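Local coordinates for protein race-specific elicitor A4 (Passalora fulva, PDB 6BN0) that binds chitin as a fungal effector of the CBM14 family and triggers a hypersensitive response in tomato plants carrying the Cf-4 resistance gene, at residues A[22-27]-A[34-39]. Residues are numbered along the deposited sequence; the frame is centred on the assembly and turned at random.
Sequences CLYPNP and IQCVPL. With NAG (2-acetamido-2-deoxy-beta-D-glucopyranose), chain F; NAG (2-acetamido-2-deoxy-beta-D-glucopyranose), chain E.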
loop_
_atom_site.group_PDB
_atom_site.type_symbol
_atom_site.label_atom_id
_atom_site.label_comp_id
_atom_site.label_asym_id
_atom_site.label_seq_id
_atom_site.Cartn_x
_atom_site.Cartn_y
_atom_site.Cartn_z
ATOM N N CYS A 22 2.636 3.302 -10.941
ATOM C CA CYS A 22 3.652 2.410 -11.505
ATOM C C CYS A 22 3.441 0.959 -11.079
ATOM O O CYS A 22 4.410 0.246 -10.813
ATOM C CB CYS A 22 5.064 2.865 -11.112
ATOM S SG CYS A 22 5.506 4.612 -11.410
ATOM N N LEU A 23 2.182 0.523 -10.999
ATOM C CA LEU A 23 1.835 -0.868 -10.686
ATOM C C LEU A 23 1.173 -1.507 -11.890
ATOM O O LEU A 23 0.215 -0.949 -12.440
ATOM C CB LEU A 23 0.889 -0.957 -9.479
ATOM C CG LEU A 23 1.310 -0.146 -8.229
ATOM C CD1 LEU A 23 0.287 -0.229 -7.115
ATOM C CD2 LEU A 23 2.634 -0.718 -7.678
ATOM N N TYR A 24 1.646 -2.701 -12.274
ATOM C CA TYR A 24 1.252 -3.320 -13.538
ATOM C C TYR A 24 1.000 -4.805 -13.325
ATOM O O TYR A 24 1.519 -5.396 -12.371
ATOM C CB TYR A 24 2.334 -3.201 -14.625
ATOM C CG TYR A 24 2.638 -1.797 -14.996
ATOM C CD1 TYR A 24 3.574 -1.067 -14.291
ATOM C CD2 TYR A 24 1.988 -1.196 -16.081
ATOM C CE1 TYR A 24 3.853 0.287 -14.649
ATOM C CE2 TYR A 24 2.255 0.111 -16.442
ATOM C CZ TYR A 24 3.178 0.850 -15.721
ATOM O OH TYR A 24 3.442 2.154 -16.127
ATOM N N PRO A 25 0.247 -5.443 -14.218
ATOM C CA PRO A 25 0.084 -6.898 -14.098
ATOM C C PRO A 25 1.420 -7.605 -14.298
ATOM O O PRO A 25 2.293 -7.133 -15.042
ATOM C CB PRO A 25 -0.894 -7.240 -15.217
ATOM C CG PRO A 25 -1.566 -5.954 -15.541
ATOM C CD PRO A 25 -0.510 -4.900 -15.373
ATOM N N ASN A 26 1.566 -8.766 -13.650
ATOM C CA ASN A 26 2.652 -9.677 -13.977
ATOM C C ASN A 26 2.138 -10.712 -14.980
ATOM O O ASN A 26 1.228 -11.480 -14.629
ATOM C CB ASN A 26 3.166 -10.359 -12.695
ATOM C CG ASN A 26 4.306 -11.313 -12.961
ATOM O OD1 ASN A 26 4.722 -11.475 -14.100
ATOM N ND2 ASN A 26 4.830 -11.962 -11.907
ATOM N N PRO A 27 2.665 -10.793 -16.212
ATOM C CA PRO A 27 2.136 -11.782 -17.175
ATOM C C PRO A 27 2.211 -13.217 -16.703
ATOM O O PRO A 27 1.428 -14.049 -17.182
ATOM C CB PRO A 27 3.024 -11.606 -18.417
ATOM C CG PRO A 27 3.805 -10.387 -18.201
ATOM C CD PRO A 27 3.746 -9.976 -16.792
ATOM N N ILE A 34 3.690 -6.156 -10.775
ATOM C CA ILE A 34 5.000 -5.565 -11.031
ATOM C C ILE A 34 4.944 -4.122 -10.536
ATOM O O ILE A 34 4.002 -3.383 -10.854
ATOM C CB ILE A 34 5.386 -5.659 -12.522
ATOM C CG1 ILE A 34 5.676 -7.137 -12.891
ATOM C CG2 ILE A 34 6.571 -4.683 -12.852
ATOM C CD1 ILE A 34 5.875 -7.437 -14.421
ATOM N N GLN A 35 5.933 -3.743 -9.730
ATOM C CA GLN A 35 6.093 -2.381 -9.226
ATOM C C GLN A 35 7.417 -1.835 -9.755
ATOM O O GLN A 35 8.436 -2.543 -9.758
ATOM C CB GLN A 35 6.071 -2.338 -7.665
ATOM C CG GLN A 35 6.343 -0.944 -7.119
ATOM C CD GLN A 35 6.035 -0.808 -5.627
ATOM O OE1 GLN A 35 5.694 0.272 -5.153
ATOM N NE2 GLN A 35 6.106 -1.910 -4.898
ATOM N N CYS A 36 7.393 -0.607 -10.248
ATOM C CA CYS A 36 8.562 0.003 -10.881
ATOM C C CYS A 36 9.348 0.838 -9.870
ATOM O O CYS A 36 8.765 1.610 -9.113
ATOM C CB CYS A 36 8.108 0.868 -12.057
ATOM S SG CYS A 36 7.081 -0.080 -13.193
ATOM N N VAL A 37 10.664 0.684 -9.863
ATOM C CA VAL A 37 11.527 1.491 -9.011
ATOM C C VAL A 37 12.277 2.462 -9.915
ATOM O O VAL A 37 13.091 2.033 -10.738
ATOM C CB VAL A 37 12.505 0.625 -8.203
ATOM C CG1 VAL A 37 13.519 1.510 -7.432
ATOM C CG2 VAL A 37 11.738 -0.346 -7.259
ATOM N N PRO A 38 12.067 3.771 -9.785
ATOM C CA PRO A 38 12.776 4.717 -10.669
ATOM C C PRO A 38 14.281 4.591 -10.544
ATOM O O PRO A 38 14.811 4.411 -9.453
ATOM C CB PRO A 38 12.283 6.105 -10.200
ATOM C CG PRO A 38 10.917 5.808 -9.614
ATOM C CD PRO A 38 11.074 4.448 -8.927
ATOM N N LEU A 39 14.976 4.652 -11.680
ATOM C CA LEU A 39 16.428 4.583 -11.676
ATOM C C LEU A 39 17.087 5.897 -12.039
ATOM O O LEU A 39 18.280 6.062 -11.772
ATOM C CB LEU A 39 16.933 3.497 -12.645
ATOM C CG LEU A 39 16.575 2.075 -12.209
ATOM C CD1 LEU A 39 17.012 1.030 -13.260
ATOM C CD2 LEU A 39 17.164 1.770 -10.829
HETATM C C1 NAG F . 9.462 0.039 -0.587
HETATM C C2 NAG F . 8.558 -0.973 -1.299
HETATM C C3 NAG F . 7.089 -0.670 -0.965
HETATM C C4 NAG F . 6.879 -0.625 0.552
HETATM C C5 NAG F . 7.867 0.379 1.158
HETATM C C6 NAG F . 7.801 0.483 2.677
HETATM C C7 NAG F . 9.214 -2.028 -3.422
HETATM C C8 NAG F . 9.362 -1.856 -4.922
HETATM N N2 NAG F . 8.774 -0.960 -2.738
HETATM O O1 NAG F . 10.796 -0.232 -0.864
HETATM O O3 NAG F . 6.299 -1.679 -1.560
HETATM O O4 NAG F . 5.581 -0.107 0.840
HETATM O O5 NAG F . 9.211 -0.008 0.825
HETATM O O6 NAG F . 7.939 -0.816 3.254
HETATM O O7 NAG F . 9.482 -3.090 -2.865
HETATM C C1 NAG E . 7.408 4.823 -2.217
HETATM C C2 NAG E . 6.867 3.503 -2.738
HETATM C C3 NAG E . 5.346 3.449 -2.576
HETATM C C4 NAG E . 4.927 3.823 -1.152
HETATM C C5 NAG E . 5.591 5.147 -0.724
HETATM C C6 NAG E . 5.364 5.518 0.738
HETATM C C7 NAG E . 8.177 2.416 -4.531
HETATM C C8 NAG E . 8.471 2.382 -6.027
HETATM N N2 NAG E . 7.250 3.301 -4.135
HETATM O O3 NAG E . 4.958 2.104 -2.868
HETATM O O4 NAG E . 3.523 4.026 -1.149
HETATM O O5 NAG E . 7.006 5.007 -0.873
HETATM O O6 NAG E . 5.711 4.419 1.570
HETATM O O7 NAG E . 8.757 1.674 -3.733
#
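In the antiparallel hairpin of this CBM14 chitin-binding domain, Tyr24 and Ile34 form a hydrogen-bonded pair: Tyr24 N reaches Ile34 O at 2.8 Å, within the carbonyl plane, and Ile34 N returns a nearly straight bond (173°) to Tyr24 O. Cys36 N to Cys22 O, longer at 3.2 Å, continues the ladder past the non-hydrogen-bonded pair Leu23 and Gln35. Cys36 SG approaches the Tyr24 ring obliquely, 3.6 Å from CE1, while the phenol oxygen bonds to the backbone N of Lys7. Ile34 CD1 reaches past the pair to Pro25 O, Asn26 CA and Pro27 CD. The face of Leu23 and Gln35 looks to the sugar. There Leu23 CD2 lies alongside Gln35 CG at 3.8 Å, and an extended glutamine chain, with CG anti to the backbone N (chi1 176°), carries the amide out to two N-acetylglucosamine residues. Gln35 OE1 is 3.0 Å from O3 of the chain E sugar, whereas Gln35 NE2 gives a weak bond (3.4 Å) to O3 of the chain F sugar. One amide thus sits between two glycan chains, probably meeting an O3 hydroxyl of each, on a hairpin tied by disulfides Cys22–Cys16 and Cys36–Cys6.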